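Local coordinates for outer membrane protein YopM (Yersinia pestis, PDB 1JL5), which acts as a leucine-rich-repeat effector of the plague bacterium, probably altering host cell physiology to promote bacterial survival in host tissues, at residues A[34-46]-A[81-93]. Sequence-based numbering, arbitrary orientation.
Sequences KSKTEYYNAWSEW and LGLSSLPELPPHL
The indole N-H of W46 is shared by two oxygens of S85: W46 NE1 lies 2.8 Å from S85 OG, which sits almost exactly in the ring plane, while S85 O takes a weak, bent second bond from the same nitrogen. This is where the first modelled helix of YopM, 36-48, packs on the first turn of the leucine-rich-repeat solenoid, along the extended, proline-rich run that leads from strand 75-77 to strand 95-97. With CG anti to the backbone N (chi1 167°), the W46 indole reaches along 83-87. P87 covers one face, its CD 3.5 Å from the centroid of the W46 five-membered ring and over that ring's face, a CH-pi contact. At the far edge of the benzo ring, L83 CD2 touches W46 CH2 at 3.5 Å.

One helical turn back, W43 uses a different chi1, its CG beside the backbone N, and aims its own N-H at the main chain. W43 NE1 meets E88 O at 2.6 Å with an N-H...O angle of 161°, the carbonyl close to the indole plane. P87 CG presses on CD1 of this indole, so the one proline ring touches both tryptophans, and P90 CG packs against W43 CZ2 and CH2. Helix 58-71 also packs here: L69 touches Y39 and W43, L65 touches P87, and A61 touches W46.

At the helix start, where S35 and E38 form a capping box, extended side chains of K34 and E88 approach from opposite directions and make a salt bridge, modelled too short for its detailed geometry to be trusted. The E88 carboxylate stands 74° from the Y39 ring plane, with E88 OE2 3.2 Å from Y39 CE1; on the same tyrosine, Y39 CZ packs 3.3 Å from P91 CD.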
ATOM      1  N   LYS A  34     -44.509  23.431  26.291  1.00 35.08           N
ATOM      2  CA  LYS A  34     -45.225  22.672  25.229  1.00 33.94           C
ATOM      3  C   LYS A  34     -45.663  21.296  25.697  1.00 32.64           C
ATOM      4  O   LYS A  34     -44.976  20.641  26.480  1.00 33.41           O
ATOM      5  CB  LYS A  34     -44.345  22.508  23.990  1.00 33.87           C
ATOM      6  CG  LYS A  34     -44.026  23.797  23.275  1.00 36.09           C
ATOM      7  CD  LYS A  34     -43.541  23.521  21.865  1.00 37.46           C
ATOM      8  CE  LYS A  34     -43.109  24.801  21.174  1.00 39.02           C
ATOM      9  NZ  LYS A  34     -42.921  24.586  19.713  1.00 39.71           N
ATOM     10  N   SER A  35     -46.815  20.861  25.208  1.00 29.74           N
ATOM     11  CA  SER A  35     -47.345  19.553  25.560  1.00 28.14           C
ATOM     12  C   SER A  35     -46.643  18.524  24.688  1.00 27.85           C
ATOM     13  O   SER A  35     -46.043  18.876  23.676  1.00 28.66           O
ATOM     14  CB  SER A  35     -48.838  19.510  25.268  1.00 27.16           C
ATOM     15  OG  SER A  35     -49.050  19.700  23.881  1.00 23.35           O
ATOM     16  N   LYS A  36     -46.723  17.256  25.068  1.00 27.48           N
ATOM     17  CA  LYS A  36     -46.094  16.223  24.267  1.00 29.18           C
ATOM     18  C   LYS A  36     -46.644  16.310  22.853  1.00 28.49           C
ATOM     19  O   LYS A  36     -45.902  16.226  21.872  1.00 28.70           O
ATOM     20  CB  LYS A  36     -46.391  14.840  24.837  1.00 31.86           C
ATOM     21  CG  LYS A  36     -45.736  14.555  26.171  1.00 36.75           C
ATOM     22  CD  LYS A  36     -46.035  13.128  26.584  1.00 41.42           C
ATOM     23  CE  LYS A  36     -45.461  12.805  27.943  1.00 44.86           C
ATOM     24  NZ  LYS A  36     -45.806  11.406  28.331  1.00 49.33           N
ATOM     25  N   THR A  37     -47.956  16.489  22.759  1.00 27.24           N
ATOM     26  CA  THR A  37     -48.617  16.574  21.469  1.00 26.42           C
ATOM     27  C   THR A  37     -47.999  17.647  20.600  1.00 25.58           C
ATOM     28  O   THR A  37     -47.775  17.435  19.413  1.00 26.28           O
ATOM     29  CB  THR A  37     -50.113  16.847  21.642  1.00 23.76           C
ATOM     30  OG1 THR A  37     -50.710  15.725  22.298  1.00 23.68           O
ATOM     31  CG2 THR A  37     -50.781  17.049  20.300  1.00 21.73           C
ATOM     32  N   GLU A  38     -47.724  18.804  21.187  1.00 26.01           N
ATOM     33  CA  GLU A  38     -47.108  19.865  20.418  1.00 27.46           C
ATOM     34  C   GLU A  38     -45.739  19.401  19.934  1.00 25.69           C
ATOM     35  O   GLU A  38     -45.366  19.646  18.794  1.00 25.08           O
ATOM     36  CB  GLU A  38     -46.983  21.129  21.263  1.00 28.79           C
ATOM     37  CG  GLU A  38     -48.325  21.769  21.556  1.00 33.95           C
ATOM     38  CD  GLU A  38     -48.194  23.056  22.328  1.00 33.74           C
ATOM     39  OE1 GLU A  38     -47.701  23.012  23.467  1.00 35.45           O
ATOM     40  OE2 GLU A  38     -48.585  24.111  21.792  1.00 40.14           O
ATOM     41  N   TYR A  39     -44.991  18.723  20.795  1.00 25.68           N
ATOM     42  CA  TYR A  39     -43.683  18.228  20.381  1.00 26.89           C
ATOM     43  C   TYR A  39     -43.861  17.170  19.312  1.00 25.78           C
ATOM     44  O   TYR A  39     -43.229  17.231  18.259  1.00 25.45           O
ATOM     45  CB  TYR A  39     -42.920  17.638  21.565  1.00 27.23           C
ATOM     46  CG  TYR A  39     -42.270  18.693  22.409  1.00 28.79           C
ATOM     47  CD1 TYR A  39     -41.257  19.494  21.888  1.00 30.68           C
ATOM     48  CD2 TYR A  39     -42.687  18.923  23.715  1.00 29.48           C
ATOM     49  CE1 TYR A  39     -40.679  20.498  22.647  1.00 32.08           C
ATOM     50  CE2 TYR A  39     -42.115  19.924  24.481  1.00 30.98           C
ATOM     51  CZ  TYR A  39     -41.113  20.707  23.941  1.00 31.32           C
ATOM     52  OH  TYR A  39     -40.538  21.698  24.698  1.00 35.35           O
ATOM     53  N   TYR A  40     -44.736  16.208  19.583  1.00 24.73           N
ATOM     54  CA  TYR A  40     -44.998  15.139  18.634  1.00 25.72           C
ATOM     55  C   TYR A  40     -45.346  15.697  17.279  1.00 25.04           C
ATOM     56  O   TYR A  40     -44.811  15.274  16.260  1.00 27.38           O
ATOM     57  CB  TYR A  40     -46.176  14.281  19.077  1.00 25.30           C
ATOM     58  CG  TYR A  40     -45.993  13.536  20.365  1.00 27.06           C
ATOM     59  CD1 TYR A  40     -44.724  13.295  20.893  1.00 27.41           C
ATOM     60  CD2 TYR A  40     -47.096  13.013  21.031  1.00 28.05           C
ATOM     61  CE1 TYR A  40     -44.567  12.546  22.054  1.00 28.43           C
ATOM     62  CE2 TYR A  40     -46.951  12.268  22.179  1.00 29.94           C
ATOM     63  CZ  TYR A  40     -45.690  12.035  22.687  1.00 30.02           C
ATOM     64  OH  TYR A  40     -45.573  11.275  23.821  1.00 33.66           O
ATOM     65  N   ASN A  41     -46.270  16.646  17.276  1.00 24.53           N
ATOM     66  CA  ASN A  41     -46.722  17.243  16.039  1.00 24.89           C
ATOM     67  C   ASN A  41     -45.638  18.081  15.411  1.00 23.03           C
ATOM     68  O   ASN A  41     -45.487  18.093  14.196  1.00 25.12           O
ATOM     69  CB  ASN A  41     -47.978  18.066  16.298  1.00 23.96           C
ATOM     70  CG  ASN A  41     -49.151  17.200  16.685  1.00 25.52           C
ATOM     71  OD1 ASN A  41     -48.990  16.002  16.902  1.00 23.62           O
ATOM     72  ND2 ASN A  41     -50.333  17.791  16.776  1.00 25.51           N
ATOM     73  N   ALA A  42     -44.882  18.787  16.237  1.00 23.88           N
ATOM     74  CA  ALA A  42     -43.799  19.600  15.709  1.00 24.64           C
ATOM     75  C   ALA A  42     -42.833  18.620  15.055  1.00 24.17           C
ATOM     76  O   ALA A  42     -42.339  18.849  13.952  1.00 25.67           O
ATOM     77  CB  ALA A  42     -43.108  20.356  16.836  1.00 25.03           C
ATOM     78  N   TRP A  43     -42.602  17.504  15.732  1.00 23.63           N
ATOM     79  CA  TRP A  43     -41.687  16.494  15.230  1.00 25.73           C
ATOM     80  C   TRP A  43     -42.206  15.777  13.999  1.00 27.05           C
ATOM     81  O   TRP A  43     -41.445  15.499  13.073  1.00 27.43           O
ATOM     82  CB  TRP A  43     -41.365  15.497  16.336  1.00 22.99           C
ATOM     83  CG  TRP A  43     -40.671  16.162  17.472  1.00 20.95           C
ATOM     84  CD1 TRP A  43     -39.943  17.314  17.415  1.00 19.42           C
ATOM     85  CD2 TRP A  43     -40.600  15.708  18.824  1.00 19.51           C
ATOM     86  NE1 TRP A  43     -39.422  17.606  18.647  1.00 21.31           N
ATOM     87  CE2 TRP A  43     -39.807  16.636  19.533  1.00 21.76           C
ATOM     88  CE3 TRP A  43     -41.124  14.608  19.508  1.00 20.56           C
ATOM     89  CZ2 TRP A  43     -39.528  16.497  20.893  1.00 20.96           C
ATOM     90  CZ3 TRP A  43     -40.845  14.469  20.860  1.00 20.44           C
ATOM     91  CH2 TRP A  43     -40.054  15.410  21.537  1.00 20.92           C
ATOM     92  N   SER A  44     -43.500  15.480  13.981  1.00 27.71           N
ATOM     93  CA  SER A  44     -44.078  14.812  12.830  1.00 27.39           C
ATOM     94  C   SER A  44     -44.056  15.760  11.650  1.00 27.51           C
ATOM     95  O   SER A  44     -43.879  15.336  10.514  1.00 29.89           O
ATOM     96  CB  SER A  44     -45.502  14.365  13.136  1.00 26.26           C
ATOM     97  OG  SER A  44     -45.467  13.328  14.104  1.00 27.11           O
ATOM     98  N   GLU A  45     -44.229  17.048  11.921  1.00 28.40           N
ATOM     99  CA  GLU A  45     -44.212  18.043  10.858  1.00 30.19           C
ATOM    100  C   GLU A  45     -42.791  18.072  10.310  1.00 29.57           C
ATOM    101  O   GLU A  45     -42.566  18.070   9.100  1.00 29.23           O
ATOM    102  CB  GLU A  45     -44.591  19.414  11.413  1.00 33.33           C
ATOM    103  CG  GLU A  45     -44.696  20.513  10.367  1.00 41.60           C
ATOM    104  CD  GLU A  45     -45.585  20.125   9.195  1.00 47.85           C
ATOM    105  OE1 GLU A  45     -46.603  19.430   9.413  1.00 49.19           O
ATOM    106  OE2 GLU A  45     -45.269  20.528   8.052  1.00 52.37           O
ATOM    107  N   TRP A  46     -41.834  18.102  11.225  1.00 28.00           N
ATOM    108  CA  TRP A  46     -40.434  18.113  10.853  1.00 28.29           C
ATOM    109  C   TRP A  46     -40.165  16.841  10.058  1.00 28.13           C
ATOM    110  O   TRP A  46     -39.519  16.870   9.016  1.00 27.54           O
ATOM    111  CB  TRP A  46     -39.573  18.140  12.108  1.00 26.93           C
ATOM    112  CG  TRP A  46     -38.150  17.839  11.848  1.00 27.15           C
ATOM    113  CD1 TRP A  46     -37.217  18.671  11.300  1.00 25.26           C
ATOM    114  CD2 TRP A  46     -37.485  16.609  12.120  1.00 26.57           C
ATOM    115  NE1 TRP A  46     -36.010  18.033  11.216  1.00 25.82           N
ATOM    116  CE2 TRP A  46     -36.145  16.762  11.711  1.00 25.48           C
ATOM    117  CE3 TRP A  46     -37.892  15.385  12.670  1.00 26.86           C
ATOM    118  CZ2 TRP A  46     -35.205  15.740  11.839  1.00 24.47           C
ATOM    119  CZ3 TRP A  46     -36.955  14.368  12.800  1.00 25.73           C
ATOM    120  CH2 TRP A  46     -35.628  14.553  12.382  1.00 26.41           C
ATOM    121  N   LEU A  81     -28.563   9.805  11.329  1.00 33.53           N
ATOM    122  CA  LEU A  81     -29.930   9.708  10.847  1.00 31.99           C
ATOM    123  C   LEU A  81     -30.088  10.563   9.605  1.00 30.94           C
ATOM    124  O   LEU A  81     -31.192  10.755   9.105  1.00 32.41           O
ATOM    125  CB  LEU A  81     -30.907  10.151  11.934  1.00 30.16           C
ATOM    126  CG  LEU A  81     -30.916   9.239  13.162  1.00 30.88           C
ATOM    127  CD1 LEU A  81     -31.989   9.694  14.146  1.00 28.84           C
ATOM    128  CD2 LEU A  81     -31.174   7.804  12.715  1.00 28.77           C
ATOM    129  N   GLY A  82     -28.966  11.071   9.112  1.00 29.72           N
ATOM    130  CA  GLY A  82     -28.976  11.898   7.922  1.00 30.57           C
ATOM    131  C   GLY A  82     -29.843  13.129   8.055  1.00 31.67           C
ATOM    132  O   GLY A  82     -30.281  13.699   7.059  1.00 32.52           O
ATOM    133  N   LEU A  83     -30.080  13.556   9.288  1.00 31.59           N
ATOM    134  CA  LEU A  83     -30.916  14.722   9.532  1.00 30.50           C
ATOM    135  C   LEU A  83     -30.274  16.011   9.050  1.00 30.85           C
ATOM    136  O   LEU A  83     -29.176  16.359   9.474  1.00 31.83           O
ATOM    137  CB  LEU A  83     -31.216  14.828  11.022  1.00 28.37           C
ATOM    138  CG  LEU A  83     -31.694  13.509  11.620  1.00 28.81           C
ATOM    139  CD1 LEU A  83     -32.042  13.713  13.081  1.00 27.71           C
ATOM    140  CD2 LEU A  83     -32.896  12.992  10.836  1.00 27.98           C
ATOM    141  N   SER A  84     -30.958  16.715   8.154  1.00 29.66           N
ATOM    142  CA  SER A  84     -30.442  17.974   7.642  1.00 29.39           C
ATOM    143  C   SER A  84     -30.843  19.069   8.617  1.00 28.51           C
ATOM    144  O   SER A  84     -30.455  20.225   8.472  1.00 30.43           O
ATOM    145  CB  SER A  84     -31.007  18.269   6.254  1.00 29.24           C
ATOM    146  OG  SER A  84     -32.419  18.268   6.268  1.00 30.94           O
ATOM    147  N   SER A  85     -31.631  18.695   9.613  1.00 26.76           N
ATOM    148  CA  SER A  85     -32.055  19.641  10.630  1.00 26.81           C
ATOM    149  C   SER A  85     -32.664  18.853  11.762  1.00 26.05           C
ATOM    150  O   SER A  85     -32.999  17.676  11.611  1.00 25.85           O
ATOM    151  CB  SER A  85     -33.106  20.616  10.091  1.00 27.17           C
ATOM    152  OG  SER A  85     -34.370  19.979   9.985  1.00 28.90           O
ATOM    153  N   LEU A  86     -32.782  19.503  12.906  1.00 25.75           N
ATOM    154  CA  LEU A  86     -33.389  18.881  14.056  1.00 26.22           C
ATOM    155  C   LEU A  86     -34.574  19.749  14.389  1.00 25.85           C
ATOM    156  O   LEU A  86     -34.524  20.964  14.237  1.00 26.83           O
ATOM    157  CB  LEU A  86     -32.438  18.857  15.251  1.00 25.95           C
ATOM    158  CG  LEU A  86     -31.172  18.018  15.112  1.00 26.68           C
ATOM    159  CD1 LEU A  86     -30.440  17.998  16.444  1.00 24.63           C
ATOM    160  CD2 LEU A  86     -31.540  16.605  14.682  1.00 23.91           C
ATOM    161  N   PRO A  87     -35.672  19.133  14.818  1.00 25.86           N
ATOM    162  CA  PRO A  87     -36.839  19.932  15.164  1.00 26.26           C
ATOM    163  C   PRO A  87     -36.567  20.410  16.579  1.00 27.41           C
ATOM    164  O   PRO A  87     -35.485  20.164  17.122  1.00 26.94           O
ATOM    165  CB  PRO A  87     -37.960  18.918  15.103  1.00 26.09           C
ATOM    166  CG  PRO A  87     -37.292  17.695  15.653  1.00 26.44           C
ATOM    167  CD  PRO A  87     -35.948  17.694  14.965  1.00 25.42           C
ATOM    168  N   GLU A  88     -37.529  21.093  17.178  1.00 27.16           N
ATOM    169  CA  GLU A  88     -37.351  21.564  18.535  1.00 27.35           C
ATOM    170  C   GLU A  88     -36.992  20.347  19.371  1.00 25.71           C
ATOM    171  O   GLU A  88     -37.570  19.279  19.204  1.00 23.14           O
ATOM    172  CB  GLU A  88     -38.641  22.182  19.051  1.00 29.45           C
ATOM    173  CG  GLU A  88     -38.460  22.983  20.322  1.00 36.15           C
ATOM    174  CD  GLU A  88     -39.772  23.533  20.826  1.00 38.24           C
ATOM    175  OE1 GLU A  88     -40.577  23.970  19.982  1.00 40.09           O
ATOM    176  OE2 GLU A  88     -39.994  23.531  22.054  1.00 41.18           O
ATOM    177  N   LEU A  89     -36.040  20.512  20.278  1.00 26.15           N
ATOM    178  CA  LEU A  89     -35.591  19.409  21.113  1.00 27.20           C
ATOM    179  C   LEU A  89     -36.444  19.209  22.348  1.00 28.01           C
ATOM    180  O   LEU A  89     -37.126  20.129  22.795  1.00 29.22           O
ATOM    181  CB  LEU A  89     -34.152  19.664  21.553  1.00 26.34           C
ATOM    182  CG  LEU A  89     -33.144  19.876  20.424  1.00 27.09           C
ATOM    183  CD1 LEU A  89     -31.828  20.358  20.999  1.00 27.85           C
ATOM    184  CD2 LEU A  89     -32.968  18.575  19.651  1.00 26.37           C
ATOM    185  N   PRO A  90     -36.442  17.989  22.902  1.00 29.32           N
ATOM    186  CA  PRO A  90     -37.245  17.791  24.106  1.00 30.33           C
ATOM    187  C   PRO A  90     -36.806  18.916  25.042  1.00 32.80           C
ATOM    188  O   PRO A  90     -35.623  19.242  25.114  1.00 31.57           O
ATOM    189  CB  PRO A  90     -36.814  16.409  24.571  1.00 29.69           C
ATOM    190  CG  PRO A  90     -36.648  15.691  23.256  1.00 28.44           C
ATOM    191  CD  PRO A  90     -35.886  16.712  22.421  1.00 28.53           C
ATOM    192  N   PRO A  91     -37.759  19.530  25.757  1.00 34.74           N
ATOM    193  CA  PRO A  91     -37.533  20.639  26.689  1.00 35.65           C
ATOM    194  C   PRO A  91     -36.399  20.570  27.710  1.00 36.26           C
ATOM    195  O   PRO A  91     -35.683  21.553  27.914  1.00 36.64           O
ATOM    196  CB  PRO A  91     -38.897  20.808  27.355  1.00 35.71           C
ATOM    197  CG  PRO A  91     -39.449  19.416  27.339  1.00 37.07           C
ATOM    198  CD  PRO A  91     -39.110  18.970  25.940  1.00 35.54           C
ATOM    199  N   HIS A  92     -36.218  19.430  28.358  1.00 36.19           N
ATOM    200  CA  HIS A  92     -35.180  19.358  29.375  1.00 38.74           C
ATOM    201  C   HIS A  92     -34.026  18.457  29.004  1.00 38.20           C
ATOM    202  O   HIS A  92     -33.404  17.825  29.858  1.00 38.11           O
ATOM    203  CB  HIS A  92     -35.808  18.933  30.700  1.00 41.50           C
ATOM    204  CG  HIS A  92     -36.983  19.777  31.084  1.00 44.94           C
ATOM    205  ND1 HIS A  92     -38.278  19.436  30.767  1.00 45.86           N
ATOM    206  CD2 HIS A  92     -37.047  20.999  31.667  1.00 46.19           C
ATOM    207  CE1 HIS A  92     -39.091  20.411  31.134  1.00 47.59           C
ATOM    208  NE2 HIS A  92     -38.367  21.371  31.683  1.00 47.72           N
ATOM    209  N   LEU A  93     -33.739  18.419  27.711  1.00 36.60           N
ATOM    210  CA  LEU A  93     -32.656  17.608  27.211  1.00 36.03           C
ATOM    211  C   LEU A  93     -31.370  18.109  27.845  1.00 34.63           C
ATOM    212  O   LEU A  93     -31.104  19.310  27.887  1.00 33.80           O
ATOM    213  CB  LEU A  93     -32.574  17.723  25.692  1.00 35.88           C
ATOM    214  CG  LEU A  93     -31.684  16.688  25.012  1.00 35.69           C
ATOM    215  CD1 LEU A  93     -32.239  15.297  25.276  1.00 33.40           C
ATOM    216  CD2 LEU A  93     -31.623  16.971  23.518  1.00 35.34           C
TER